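Local structure of MTH169 (Methanobacterium thermoautotrophicum, 1GTD) at residues R8-K13 against D36-D41; F3-R8 against I43-D48. The protein is a small alpha-beta protein of the PurS family, with an antiparallel three-stranded sheet, built here as an assembly of four copies. All blocks are in the same frame, centred on the assembly; numbering follows the deposited sequence.

Contact 1: R8-K13 against D36-D41; sequences RIRLKK and DTDTTD
I9 and D41 face each other as an antiparallel hydrogen-bonded pair, on strand segments whose N-to-C directions make an angle of 146°. The two bonds are nearly straight: I9 N gives to D41 O at 2.8 Å, and D41 N gives to I9 O at 3.0 Å. On the face that carries R8, R10, D38 and T40, the T40 side chain lies next to the bonded pair. T40 turns CG2 opposite its backbone N and toward I9 O, 3.6 Å away, and its OG1 lies against the CD methylene of R10. The arginine leaves its strand with CG anti to the backbone N (chi1 -173°) and rises beside T40, crossing the D38 side chain at about a right angle; the bend at chi3 then turns the guanidinium. R10 CG rests on T39 O at 3.4 Å, and CD packs between T40 OG1 and D38 OD1. D38 to T40 belong to the first half of strand 37-47, an outermost strand of the antiparallel sheet within its own chain. Its other edge is taken by a second subunit, which pairs with D38 to D41 in an antiparallel ladder and carries the sheet across the interface. The charges of R10 and D38 meet only loosely, NH1 to OD1 being 3.9 Å. Guanidinium and carboxylate planes are within 4° of parallel, but OD1 sits to one side of the guanidinium instead of facing its N-H groups, which leaves a long, purely electrostatic pairing. Within its own segment D38 OD2 also takes a weak bond from T39 N. On the opposite face of the sheet, I9 packs on H73 and C68.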
ATOM      1  N   ARG B   8     -10.581  -9.343   7.122  1.00 20.26           N
ATOM      2  CA  ARG B   8     -10.694  -7.890   7.022  1.00 21.36           C
ATOM      3  C   ARG B   8      -9.808  -7.279   8.096  1.00 21.50           C
ATOM      4  O   ARG B   8      -9.903  -7.638   9.265  1.00 23.40           O
ATOM      5  CB  ARG B   8     -12.150  -7.471   7.188  1.00 21.18           C
ATOM      6  CG  ARG B   8     -13.070  -8.195   6.209  1.00 22.74           C
ATOM      7  CD  ARG B   8     -14.497  -7.724   6.328  1.00 26.17           C
ATOM      8  NE  ARG B   8     -14.640  -6.342   5.878  1.00 31.65           N
ATOM      9  CZ  ARG B   8     -15.141  -5.978   4.698  1.00 32.98           C
ATOM     10  NH1 ARG B   8     -15.560  -6.900   3.832  1.00 32.80           N
ATOM     11  NH2 ARG B   8     -15.222  -4.686   4.383  1.00 31.98           N
ATOM     12  N   ILE B   9      -8.931  -6.368   7.687  1.00 21.89           N
ATOM     13  CA  ILE B   9      -7.986  -5.737   8.599  1.00 20.59           C
ATOM     14  C   ILE B   9      -8.109  -4.216   8.642  1.00 21.47           C
ATOM     15  O   ILE B   9      -8.068  -3.552   7.611  1.00 19.88           O
ATOM     16  CB  ILE B   9      -6.562  -6.129   8.193  1.00 20.26           C
ATOM     17  CG1 ILE B   9      -6.502  -7.647   8.027  1.00 21.97           C
ATOM     18  CG2 ILE B   9      -5.566  -5.706   9.251  1.00 20.06           C
ATOM     19  CD1 ILE B   9      -5.218  -8.173   7.437  1.00 21.96           C
ATOM     20  N   ARG B  10      -8.251  -3.664   9.844  1.00 24.13           N
ATOM     21  CA  ARG B  10      -8.380  -2.218   9.997  1.00 24.84           C
ATOM     22  C   ARG B  10      -7.742  -1.720  11.298  1.00 24.03           C
ATOM     23  O   ARG B  10      -7.932  -2.306  12.362  1.00 24.69           O
ATOM     24  CB  ARG B  10      -9.856  -1.829   9.940  1.00 27.23           C
ATOM     25  CG  ARG B  10     -10.104  -0.335   9.927  1.00 33.55           C
ATOM     26  CD  ARG B  10     -11.573  -0.046   9.707  1.00 37.55           C
ATOM     27  NE  ARG B  10     -12.401  -0.731  10.696  1.00 43.54           N
ATOM     28  CZ  ARG B  10     -13.732  -0.720  10.699  1.00 45.41           C
ATOM     29  NH1 ARG B  10     -14.396  -0.056   9.758  1.00 44.90           N
ATOM     30  NH2 ARG B  10     -14.398  -1.374  11.645  1.00 46.95           N
ATOM     31  N   LEU B  11      -6.977  -0.637  11.207  1.00 22.53           N
ATOM     32  CA  LEU B  11      -6.305  -0.072  12.376  1.00 19.94           C
ATOM     33  C   LEU B  11      -7.300   0.311  13.453  1.00 18.85           C
ATOM     34  O   LEU B  11      -8.421   0.714  13.156  1.00 17.52           O
ATOM     35  CB  LEU B  11      -5.474   1.150  11.974  1.00 19.14           C
ATOM     36  CG  LEU B  11      -4.164   0.818  11.253  1.00 16.60           C
ATOM     37  CD1 LEU B  11      -3.637   2.030  10.520  1.00 16.91           C
ATOM     38  CD2 LEU B  11      -3.158   0.320  12.261  1.00 18.02           C
ATOM     39  N   LYS B  12      -6.884   0.171  14.708  1.00 18.92           N
ATOM     40  CA  LYS B  12      -7.752   0.490  15.831  1.00 17.81           C
ATOM     41  C   LYS B  12      -8.052   1.979  15.870  1.00 19.25           C
ATOM     42  O   LYS B  12      -7.248   2.793  15.422  1.00 16.30           O
ATOM     43  CB  LYS B  12      -7.095   0.064  17.132  1.00 16.60           C
ATOM     44  CG  LYS B  12      -6.638  -1.357  17.116  1.00 15.02           C
ATOM     45  CD  LYS B  12      -6.213  -1.795  18.494  1.00 15.28           C
ATOM     46  CE  LYS B  12      -5.943  -3.288  18.497  1.00 14.49           C
ATOM     47  NZ  LYS B  12      -5.691  -3.763  19.880  1.00 17.90           N
ATOM     48  N   LYS B  13      -9.221   2.325  16.406  1.00 22.21           N
ATOM     49  CA  LYS B  13      -9.645   3.717  16.505  1.00 24.24           C
ATOM     50  C   LYS B  13      -8.616   4.577  17.237  1.00 24.78           C
ATOM     51  O   LYS B  13      -8.093   4.187  18.284  1.00 25.45           O
ATOM     52  CB  LYS B  13     -10.991   3.796  17.229  1.00 26.58           C
ATOM     53  CG  LYS B  13     -12.169   3.235  16.441  1.00 29.72           C
ATOM     54  CD  LYS B  13     -13.184   4.337  16.075  1.00 33.40           C
ATOM     55  CE  LYS B  13     -12.576   5.396  15.138  1.00 36.28           C
ATOM     56  NZ  LYS B  13     -13.542   6.480  14.767  1.00 36.24           N
ATOM     57  N   ASP B  36     -14.206  11.592   8.677  1.00 28.52           N
ATOM     58  CA  ASP B  36     -14.010  10.253   9.196  1.00 28.66           C
ATOM     59  C   ASP B  36     -13.536   9.239   8.174  1.00 28.50           C
ATOM     60  O   ASP B  36     -13.891   8.063   8.267  1.00 27.72           O
ATOM     61  CB  ASP B  36     -15.303   9.757   9.830  1.00 30.09           C
ATOM     62  CG  ASP B  36     -15.749  10.632  10.971  1.00 30.74           C
ATOM     63  OD1 ASP B  36     -14.883  10.956  11.813  1.00 32.58           O
ATOM     64  OD2 ASP B  36     -16.947  10.989  11.027  1.00 30.19           O
ATOM     65  N   THR B  37     -12.734   9.684   7.209  1.00 28.70           N
ATOM     66  CA  THR B  37     -12.233   8.768   6.201  1.00 29.32           C
ATOM     67  C   THR B  37     -11.631   7.580   6.945  1.00 30.51           C
ATOM     68  O   THR B  37     -11.097   7.739   8.043  1.00 29.81           O
ATOM     69  CB  THR B  37     -11.154   9.419   5.307  1.00 29.13           C
ATOM     70  OG1 THR B  37     -11.693  10.579   4.658  1.00 28.99           O
ATOM     71  CG2 THR B  37     -10.697   8.433   4.239  1.00 27.32           C
ATOM     72  N   ASP B  38     -11.730   6.396   6.345  1.00 31.65           N
ATOM     73  CA  ASP B  38     -11.222   5.174   6.951  1.00 31.84           C
ATOM     74  C   ASP B  38     -10.853   4.189   5.838  1.00 32.20           C
ATOM     75  O   ASP B  38     -11.414   4.244   4.734  1.00 32.27           O
ATOM     76  CB  ASP B  38     -12.314   4.584   7.841  1.00 34.07           C
ATOM     77  CG  ASP B  38     -11.766   3.863   9.047  1.00 36.84           C
ATOM     78  OD1 ASP B  38     -12.591   3.368   9.855  1.00 38.41           O
ATOM     79  OD2 ASP B  38     -10.522   3.793   9.190  1.00 38.30           O
ATOM     80  N   THR B  39      -9.924   3.284   6.132  1.00 30.30           N
ATOM     81  CA  THR B  39      -9.462   2.300   5.152  1.00 29.25           C
ATOM     82  C   THR B  39      -9.440   0.883   5.729  1.00 28.46           C
ATOM     83  O   THR B  39      -8.999   0.668   6.860  1.00 28.55           O
ATOM     84  CB  THR B  39      -8.026   2.667   4.659  1.00 29.86           C
ATOM     85  OG1 THR B  39      -8.104   3.416   3.436  1.00 29.28           O
ATOM     86  CG2 THR B  39      -7.168   1.421   4.471  1.00 31.29           C
ATOM     87  N   THR B  40      -9.915  -0.080   4.948  1.00 26.39           N
ATOM     88  CA  THR B  40      -9.930  -1.469   5.378  1.00 24.04           C
ATOM     89  C   THR B  40      -9.279  -2.297   4.288  1.00 24.46           C
ATOM     90  O   THR B  40      -9.461  -2.026   3.094  1.00 25.17           O
ATOM     91  CB  THR B  40     -11.362  -1.991   5.578  1.00 24.68           C
ATOM     92  OG1 THR B  40     -12.070  -1.135   6.483  1.00 25.78           O
ATOM     93  CG2 THR B  40     -11.328  -3.399   6.150  1.00 24.98           C
ATOM     94  N   ASP B  41      -8.514  -3.298   4.693  1.00 23.60           N
ATOM     95  CA  ASP B  41      -7.853  -4.167   3.737  1.00 25.23           C
ATOM     96  C   ASP B  41      -8.516  -5.515   3.847  1.00 24.20           C
ATOM     97  O   ASP B  41      -8.656  -6.046   4.941  1.00 25.13           O
ATOM     98  CB  ASP B  41      -6.369  -4.290   4.060  1.00 28.39           C
ATOM     99  CG  ASP B  41      -5.678  -2.953   4.057  1.00 34.34           C
ATOM    100  OD1 ASP B  41      -5.239  -2.506   5.146  1.00 38.68           O
ATOM    101  OD2 ASP B  41      -5.594  -2.340   2.965  1.00 35.66           O
TER

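Contact 2: F3-R8 against I43-D48; sequences FMVEVR and ITFTMD
V5 and F45 lean the same way from neighbouring strands, the valine lying over one face of the phenyl ring. They occupy the apolar side of an antiparallel ladder in the three-stranded sheet, whose central strand is 3-11; the segments 3-8 and 43-47 run at 164° to each other. Helix 59-67 packs on this side, with V59 on V5, M62 on F45, C63 on V7 and L67 on I43. F45 has CG between its backbone N and carbonyl carbon (chi1 61°), which swings the ring across to the neighbouring strand. There V5 CB makes a CH-pi contact 4.0 Å from the ring centroid, offset toward the rim, and V5 CG1 reaches CZ of F45 at 3.8 Å. V7 CG2 comes obliquely to CE2 of F45 at 4.3 Å, so one ring touches two successive valines of this side. V7 and I43 themselves meet more loosely, through their CB atoms. Their backbones are tied by a nearly straight pair of bonds, V7 N to I43 O at 2.7 Å and I43 N to V7 O at 2.8 Å, and V5 and F45 are bonded both ways too. E6 and T44, like M4 and T46, are non-hydrogen-bonded pairs whose side chains lie on the other face, where the extended E6 side chain gives OE1 a weak bond with S78. The ladder slackens at F3 and M47: the bond from M47 N to F3 O is weak, and F3 N approaches M47 O from above the carbonyl plane. That same M47 O lies in the plane of the F3 ring, at its edge, 3.5 Å from CD1.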
ATOM      1  N   PHE B   3     -12.811 -24.404   1.584  1.00 34.56           N
ATOM      2  CA  PHE B   3     -13.144 -23.282   2.460  1.00 34.95           C
ATOM      3  C   PHE B   3     -12.798 -21.924   1.874  1.00 34.45           C
ATOM      4  O   PHE B   3     -11.663 -21.679   1.475  1.00 35.08           O
ATOM      5  CB  PHE B   3     -12.442 -23.412   3.817  1.00 34.67           C
ATOM      6  CG  PHE B   3     -12.991 -24.504   4.683  1.00 34.95           C
ATOM      7  CD1 PHE B   3     -12.483 -25.795   4.605  1.00 35.22           C
ATOM      8  CD2 PHE B   3     -14.033 -24.243   5.571  1.00 34.96           C
ATOM      9  CE1 PHE B   3     -13.003 -26.812   5.400  1.00 35.60           C
ATOM     10  CE2 PHE B   3     -14.560 -25.257   6.370  1.00 35.39           C
ATOM     11  CZ  PHE B   3     -14.046 -26.541   6.286  1.00 35.03           C
HETATM   12  N   MSE B   4     -13.785 -21.043   1.847  1.00 35.75           N
HETATM   13  CA  MSE B   4     -13.616 -19.692   1.336  1.00 37.47           C
HETATM   14  C   MSE B   4     -13.344 -18.779   2.540  1.00 33.94           C
HETATM   15  O   MSE B   4     -14.218 -18.573   3.388  1.00 31.27           O
HETATM   16  CB  MSE B   4     -14.890 -19.284   0.607  1.00 45.46           C
HETATM   17  CG  MSE B   4     -14.768 -18.064  -0.262  1.00 57.14           C
HETATM   18 SE   MSE B   4     -16.017 -18.118  -1.771  1.00 78.34          SE
HETATM   19  CE  MSE B   4     -17.603 -17.379  -0.895  1.00 69.96           C
ATOM     20  N   VAL B   5     -12.130 -18.241   2.614  1.00 29.67           N
ATOM     21  CA  VAL B   5     -11.734 -17.390   3.732  1.00 26.34           C
ATOM     22  C   VAL B   5     -11.656 -15.904   3.399  1.00 25.89           C
ATOM     23  O   VAL B   5     -11.210 -15.526   2.321  1.00 25.31           O
ATOM     24  CB  VAL B   5     -10.350 -17.819   4.284  1.00 25.19           C
ATOM     25  CG1 VAL B   5     -10.044 -17.081   5.585  1.00 22.92           C
ATOM     26  CG2 VAL B   5     -10.307 -19.328   4.480  1.00 22.37           C
ATOM     27  N   GLU B   6     -12.096 -15.067   4.335  1.00 25.32           N
ATOM     28  CA  GLU B   6     -12.023 -13.619   4.157  1.00 24.60           C
ATOM     29  C   GLU B   6     -11.524 -12.952   5.434  1.00 22.67           C
ATOM     30  O   GLU B   6     -12.150 -13.072   6.492  1.00 21.66           O
ATOM     31  CB  GLU B   6     -13.378 -13.013   3.796  1.00 25.90           C
ATOM     32  CG  GLU B   6     -13.300 -11.484   3.698  1.00 28.80           C
ATOM     33  CD  GLU B   6     -14.621 -10.823   3.349  1.00 31.29           C
ATOM     34  OE1 GLU B   6     -15.613 -11.038   4.082  1.00 35.19           O
ATOM     35  OE2 GLU B   6     -14.663 -10.075   2.346  1.00 31.53           O
ATOM     36  N   VAL B   7     -10.396 -12.251   5.331  1.00 20.17           N
ATOM     37  CA  VAL B   7      -9.822 -11.555   6.480  1.00 17.87           C
ATOM     38  C   VAL B   7      -9.862 -10.047   6.253  1.00 18.36           C
ATOM     39  O   VAL B   7      -9.269  -9.534   5.300  1.00 17.73           O
ATOM     40  CB  VAL B   7      -8.363 -11.971   6.731  1.00 14.20           C
ATOM     41  CG1 VAL B   7      -7.863 -11.339   8.011  1.00 14.01           C
ATOM     42  CG2 VAL B   7      -8.263 -13.471   6.829  1.00 15.73           C
ATOM     43  N   ARG B   8     -10.581  -9.343   7.122  1.00 20.26           N
ATOM     44  CA  ARG B   8     -10.694  -7.890   7.022  1.00 21.36           C
ATOM     45  C   ARG B   8      -9.808  -7.279   8.096  1.00 21.50           C
ATOM     46  O   ARG B   8      -9.903  -7.638   9.265  1.00 23.40           O
ATOM     47  CB  ARG B   8     -12.150  -7.471   7.188  1.00 21.18           C
ATOM     48  CG  ARG B   8     -13.070  -8.195   6.209  1.00 22.74           C
ATOM     49  CD  ARG B   8     -14.497  -7.724   6.328  1.00 26.17           C
ATOM     50  NE  ARG B   8     -14.640  -6.342   5.878  1.00 31.65           N
ATOM     51  CZ  ARG B   8     -15.141  -5.978   4.698  1.00 32.98           C
ATOM     52  NH1 ARG B   8     -15.560  -6.900   3.832  1.00 32.80           N
ATOM     53  NH2 ARG B   8     -15.222  -4.686   4.383  1.00 31.98           N
ATOM     54  N   ILE B  43      -8.476  -9.484   2.608  1.00 19.79           N
ATOM     55  CA  ILE B  43      -7.747 -10.560   1.974  1.00 20.01           C
ATOM     56  C   ILE B  43      -8.689 -11.743   1.906  1.00 21.44           C
ATOM     57  O   ILE B  43      -9.284 -12.113   2.917  1.00 21.92           O
ATOM     58  CB  ILE B  43      -6.534 -10.961   2.794  1.00 19.11           C
ATOM     59  CG1 ILE B  43      -5.710  -9.718   3.115  1.00 20.62           C
ATOM     60  CG2 ILE B  43      -5.711 -11.979   2.026  1.00 19.08           C
ATOM     61  CD1 ILE B  43      -4.534  -9.980   4.019  1.00 23.81           C
ATOM     62  N   THR B  44      -8.835 -12.324   0.718  1.00 22.67           N
ATOM     63  CA  THR B  44      -9.703 -13.478   0.541  1.00 24.75           C
ATOM     64  C   THR B  44      -8.881 -14.606  -0.079  1.00 25.13           C
ATOM     65  O   THR B  44      -7.904 -14.354  -0.774  1.00 24.80           O
ATOM     66  CB  THR B  44     -10.893 -13.155  -0.388  1.00 25.57           C
ATOM     67  OG1 THR B  44     -11.400 -11.843  -0.103  1.00 25.28           O
ATOM     68  CG2 THR B  44     -12.009 -14.147  -0.156  1.00 27.11           C
ATOM     69  N   PHE B  45      -9.268 -15.850   0.177  1.00 27.00           N
ATOM     70  CA  PHE B  45      -8.540 -16.989  -0.378  1.00 28.31           C
ATOM     71  C   PHE B  45      -9.146 -18.329   0.003  1.00 28.77           C
ATOM     72  O   PHE B  45      -9.723 -18.496   1.080  1.00 28.35           O
ATOM     73  CB  PHE B  45      -7.064 -16.949   0.045  1.00 29.21           C
ATOM     74  CG  PHE B  45      -6.846 -17.024   1.533  1.00 30.66           C
ATOM     75  CD1 PHE B  45      -6.776 -18.254   2.181  1.00 30.83           C
ATOM     76  CD2 PHE B  45      -6.727 -15.860   2.292  1.00 32.13           C
ATOM     77  CE1 PHE B  45      -6.592 -18.323   3.565  1.00 31.13           C
ATOM     78  CE2 PHE B  45      -6.545 -15.918   3.680  1.00 31.41           C
ATOM     79  CZ  PHE B  45      -6.479 -17.154   4.312  1.00 30.41           C
ATOM     80  N   THR B  46      -9.006 -19.284  -0.903  1.00 30.30           N
ATOM     81  CA  THR B  46      -9.526 -20.628  -0.714  1.00 32.05           C
ATOM     82  C   THR B  46      -8.526 -21.503   0.042  1.00 34.22           C
ATOM     83  O   THR B  46      -7.321 -21.226   0.048  1.00 33.51           O
ATOM     84  CB  THR B  46      -9.855 -21.242  -2.082  1.00 31.43           C
ATOM     85  OG1 THR B  46     -11.024 -20.601  -2.598  1.00 30.43           O
ATOM     86  CG2 THR B  46     -10.091 -22.746  -1.979  1.00 32.97           C
HETATM   87  N   MSE B  47      -9.028 -22.561   0.674  1.00 37.14           N
HETATM   88  CA  MSE B  47      -8.170 -23.450   1.443  1.00 41.38           C
HETATM   89  C   MSE B  47      -8.834 -24.786   1.776  1.00 42.56           C
HETATM   90  O   MSE B  47      -9.823 -24.827   2.501  1.00 43.34           O
HETATM   91  CB  MSE B  47      -7.763 -22.725   2.724  1.00 44.35           C
HETATM   92  CG  MSE B  47      -6.940 -23.511   3.718  1.00 48.77           C
HETATM   93 SE   MSE B  47      -6.458 -22.316   5.187  1.00 56.52          SE
HETATM   94  CE  MSE B  47      -4.531 -22.281   4.966  1.00 53.22           C
ATOM     95  N   ASP B  48      -8.295 -25.877   1.237  1.00 44.76           N
ATOM     96  CA  ASP B  48      -8.830 -27.212   1.510  1.00 47.73           C
ATOM     97  C   ASP B  48      -8.319 -27.679   2.867  1.00 48.97           C
ATOM     98  O   ASP B  48      -7.109 -27.766   3.081  1.00 49.18           O
ATOM     99  CB  ASP B  48      -8.372 -28.223   0.452  1.00 49.46           C
ATOM    100  CG  ASP B  48      -8.988 -27.973  -0.907  1.00 51.67           C
ATOM    101  OD1 ASP B  48     -10.231 -27.840  -0.975  1.00 52.86           O
ATOM    102  OD2 ASP B  48      -8.232 -27.922  -1.907  1.00 51.93           O
TER

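In the fold
Contact 1 and contact 2 are two lengths of a single pairing between strands 3-11 and 37-47, their centres about 19 Å apart. R8 belongs to both segments of strand 3-11, and V42 bridges the gap on the partner strand. The two meet through I9 CD1 and I43 CD1, 3.9 Å apart, which continues the apolar side of contact 2 into contact 1. Their surroundings differ: helix 59-67 of the same chain packs on contact 2, whereas contact 1 lies nearer the centre of the chain, at the C-terminal end of strand 3-11 and the N-terminal end of strand 37-47. A second subunit touches both, extending the sheet beside D38 to D41 and T44, and packing its I23 on I43.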